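Rhamnose ABC transporter, rhamnose-binding protein (Actinomyces odontolyticus ATCC 17982, PDB 5BQ3) probably binds a sugar such as rhamnose as the extracellular solute-binding component of an ABC transporter. Local coordinates at residues K135-T140 / N168-F173. Numbering follows the deposited sequence.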
ATOM      1  N   LYS A 135      -6.543  -4.228  -9.199  1.00 38.28           N
ATOM      2  CA  LYS A 135      -7.963  -4.443  -9.512  1.00 38.38           C
ATOM      3  C   LYS A 135      -8.813  -4.609  -8.235  1.00 42.43           C
ATOM      4  O   LYS A 135      -9.992  -4.246  -8.240  1.00 42.69           O
ATOM      5  CB  LYS A 135      -8.133  -5.666 -10.432  1.00 41.55           C
ATOM      6  CG  LYS A 135      -9.496  -5.760 -11.117  1.00 51.01           C
ATOM      7  CD  LYS A 135      -9.668  -7.083 -11.848  1.00 61.84           C
ATOM      8  CE  LYS A 135     -11.106  -7.373 -12.211  1.00 73.30           C
ATOM      9  NZ  LYS A 135     -11.573  -6.554 -13.361  1.00 81.79           N
ATOM     10  N   GLN A 136      -8.219  -5.144  -7.150  1.00 38.40           N
ATOM     11  CA  GLN A 136      -8.918  -5.350  -5.880  1.00 37.74           C
ATOM     12  C   GLN A 136      -9.155  -4.023  -5.162  1.00 40.00           C
ATOM     13  O   GLN A 136     -10.165  -3.894  -4.471  1.00 40.39           O
ATOM     14  CB  GLN A 136      -8.155  -6.332  -4.979  1.00 39.02           C
ATOM     15  CG  GLN A 136      -9.014  -6.996  -3.894  1.00 45.29           C
ATOM     16  CD  GLN A 136     -10.213  -7.744  -4.429  1.00 59.42           C
ATOM     17  OE1 GLN A 136     -10.103  -8.639  -5.273  1.00 57.25           O
ATOM     18  NE2 GLN A 136     -11.391  -7.392  -3.939  1.00 46.93           N
ATOM     19  N   VAL A 137      -8.248  -3.038  -5.336  1.00 34.72           N
ATOM     20  CA  VAL A 137      -8.384  -1.698  -4.740  1.00 33.48           C
ATOM     21  C   VAL A 137      -9.635  -1.028  -5.332  1.00 36.86           C
ATOM     22  O   VAL A 137     -10.465  -0.505  -4.588  1.00 36.98           O
ATOM     23  CB  VAL A 137      -7.109  -0.828  -4.942  1.00 36.32           C
ATOM     24  CG1 VAL A 137      -7.301   0.590  -4.402  1.00 35.71           C
ATOM     25  CG2 VAL A 137      -5.896  -1.477  -4.298  1.00 35.88           C
ATOM     26  N   ALA A 138      -9.775  -1.105  -6.668  1.00 32.63           N
ATOM     27  CA  ALA A 138     -10.878  -0.559  -7.444  1.00 32.59           C
ATOM     28  C   ALA A 138     -12.210  -1.188  -7.061  1.00 37.84           C
ATOM     29  O   ALA A 138     -13.210  -0.475  -6.974  1.00 37.79           O
ATOM     30  CB  ALA A 138     -10.611  -0.775  -8.917  1.00 33.80           C
ATOM     31  N   ILE A 139     -12.223  -2.521  -6.826  1.00 35.44           N
ATOM     32  CA  ILE A 139     -13.410  -3.296  -6.444  1.00 35.70           C
ATOM     33  C   ILE A 139     -13.860  -2.861  -5.043  1.00 37.48           C
ATOM     34  O   ILE A 139     -15.042  -2.558  -4.861  1.00 38.28           O
ATOM     35  CB  ILE A 139     -13.138  -4.828  -6.562  1.00 39.80           C
ATOM     36  CG1 ILE A 139     -13.180  -5.262  -8.042  1.00 41.18           C
ATOM     37  CG2 ILE A 139     -14.127  -5.660  -5.725  1.00 41.84           C
ATOM     38  CD1 ILE A 139     -12.464  -6.579  -8.380  1.00 51.72           C
ATOM     39  N   THR A 140     -12.913  -2.781  -4.081  1.00 31.57           N
ATOM     40  CA  THR A 140     -13.149  -2.373  -2.690  1.00 30.79           C
ATOM     41  C   THR A 140     -13.818  -1.001  -2.657  1.00 33.77           C
ATOM     42  O   THR A 140     -14.840  -0.851  -1.988  1.00 35.58           O
ATOM     43  CB  THR A 140     -11.831  -2.395  -1.894  1.00 37.68           C
ATOM     44  OG1 THR A 140     -11.259  -3.700  -1.992  1.00 38.94           O
ATOM     45  CG2 THR A 140     -12.015  -2.022  -0.420  1.00 35.38           C
ATOM     46  N   ASN A 168      -4.432   6.381 -11.772  1.00 34.22           N
ATOM     47  CA  ASN A 168      -4.985   6.203 -13.121  1.00 34.67           C
ATOM     48  C   ASN A 168      -5.282   4.729 -13.420  1.00 39.66           C
ATOM     49  O   ASN A 168      -6.209   4.442 -14.180  1.00 40.47           O
ATOM     50  CB  ASN A 168      -4.060   6.789 -14.183  1.00 33.96           C
ATOM     51  CG  ASN A 168      -3.934   8.298 -14.152  1.00 49.92           C
ATOM     52  OD1 ASN A 168      -4.776   9.024 -13.609  1.00 41.88           O
ATOM     53  ND2 ASN A 168      -2.865   8.804 -14.749  1.00 41.27           N
ATOM     54  N   ALA A 169      -4.526   3.806 -12.795  1.00 35.86           N
ATOM     55  CA  ALA A 169      -4.722   2.366 -12.924  1.00 35.93           C
ATOM     56  C   ALA A 169      -5.990   1.932 -12.181  1.00 40.15           C
ATOM     57  O   ALA A 169      -6.786   1.185 -12.750  1.00 40.80           O
ATOM     58  CB  ALA A 169      -3.507   1.616 -12.389  1.00 36.32           C
ATOM     59  N   TRP A 170      -6.197   2.427 -10.931  1.00 36.25           N
ATOM     60  CA  TRP A 170      -7.376   2.113 -10.109  1.00 36.28           C
ATOM     61  C   TRP A 170      -8.656   2.705 -10.708  1.00 39.31           C
ATOM     62  O   TRP A 170      -9.694   2.042 -10.665  1.00 39.85           O
ATOM     63  CB  TRP A 170      -7.217   2.598  -8.651  1.00 34.87           C
ATOM     64  CG  TRP A 170      -6.009   2.089  -7.913  1.00 35.78           C
ATOM     65  CD1 TRP A 170      -5.486   0.828  -7.954  1.00 38.97           C
ATOM     66  CD2 TRP A 170      -5.239   2.812  -6.938  1.00 35.17           C
ATOM     67  NE1 TRP A 170      -4.392   0.743  -7.121  1.00 38.25           N
ATOM     68  CE2 TRP A 170      -4.225   1.942  -6.477  1.00 39.22           C
ATOM     69  CE3 TRP A 170      -5.290   4.122  -6.429  1.00 36.03           C
ATOM     70  CZ2 TRP A 170      -3.267   2.344  -5.534  1.00 38.19           C
ATOM     71  CZ3 TRP A 170      -4.331   4.522  -5.511  1.00 37.13           C
ATOM     72  CH2 TRP A 170      -3.345   3.635  -5.060  1.00 37.71           C
ATOM     73  N   ILE A 171      -8.579   3.944 -11.264  1.00 34.33           N
ATOM     74  CA  ILE A 171      -9.695   4.647 -11.913  1.00 34.12           C
ATOM     75  C   ILE A 171     -10.120   3.874 -13.181  1.00 38.73           C
ATOM     76  O   ILE A 171     -11.320   3.690 -13.389  1.00 39.31           O
ATOM     77  CB  ILE A 171      -9.345   6.140 -12.208  1.00 36.98           C
ATOM     78  CG1 ILE A 171      -9.280   6.959 -10.896  1.00 36.37           C
ATOM     79  CG2 ILE A 171     -10.330   6.787 -13.205  1.00 38.48           C
ATOM     80  CD1 ILE A 171      -8.419   8.230 -10.950  1.00 39.48           C
ATOM     81  N   LYS A 172      -9.145   3.402 -13.997  1.00 34.91           N
ATOM     82  CA  LYS A 172      -9.406   2.636 -15.224  1.00 35.63           C
ATOM     83  C   LYS A 172     -10.138   1.322 -14.901  1.00 38.96           C
ATOM     84  O   LYS A 172     -11.114   1.006 -15.581  1.00 39.73           O
ATOM     85  CB  LYS A 172      -8.103   2.372 -16.011  1.00 38.77           C
ATOM     86  CG  LYS A 172      -8.259   1.567 -17.311  1.00 54.79           C
ATOM     87  CD  LYS A 172      -9.003   2.312 -18.422  1.00 66.36           C
ATOM     88  CE  LYS A 172      -9.360   1.384 -19.558  1.00 80.21           C
ATOM     89  NZ  LYS A 172     -10.309   2.013 -20.514  1.00 90.75           N
ATOM     90  N   PHE A 173      -9.704   0.587 -13.849  1.00 33.79           N
ATOM     91  CA  PHE A 173     -10.369  -0.654 -13.426  1.00 33.59           C
ATOM     92  C   PHE A 173     -11.787  -0.351 -12.938  1.00 36.54           C
ATOM     93  O   PHE A 173     -12.708  -1.112 -13.231  1.00 38.28           O
ATOM     94  CB  PHE A 173      -9.568  -1.392 -12.336  1.00 34.58           C
ATOM     95  CG  PHE A 173      -8.368  -2.194 -12.792  1.00 35.88           C
ATOM     96  CD1 PHE A 173      -8.520  -3.283 -13.643  1.00 39.93           C
ATOM     97  CD2 PHE A 173      -7.100  -1.915 -12.301  1.00 36.67           C
ATOM     98  CE1 PHE A 173      -7.413  -4.040 -14.041  1.00 41.14           C
ATOM     99  CE2 PHE A 173      -5.994  -2.673 -12.698  1.00 39.81           C
ATOM    100  CZ  PHE A 173      -6.158  -3.729 -13.566  1.00 39.06           C
TER
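Gln136 O takes two donors from opposite faces of its carbonyl plane, Thr140 N at 3.0 Å and Thr140 OG1 at 2.7 Å, the hydroxyl tilted 30° from that plane; both bonds lie within helix 134-149. Between residues 135-140 and 168-173 no hydrogen bond forms; apolar atoms make the contact there. Ala138 sits where the helices come near, its CB 3.6 Å from Phe173 CB and also against Trp170 O. The axes of the two segments come within 8.2 Å and cross at -60°, and the Trp170 and Phe173 rings reach past Ala138 to Val137 and Lys135. In the two-lobed periplasmic binding protein fold, these are consecutive helices of one lobe, linked through strand 153-159, which Ile171 touches. Val137 lays CG1 over the five-membered ring of Trp170, 3.8 Å from its centroid; CG1 gets there by standing anti to the backbone N (chi1 176°). Trp170 also meets Met141 and Leu248. Lys135 crosses the Phe173 ring at about a right angle, CB 3.9 Å above the ring centre and CG over CD1, while its NZ continues to a salt bridge with Glu177. Were Phe173 replaced by an alanine, Lys135 CB and CG would probably lose their aromatic support, leaving the salt bridge to steady the chain's far end.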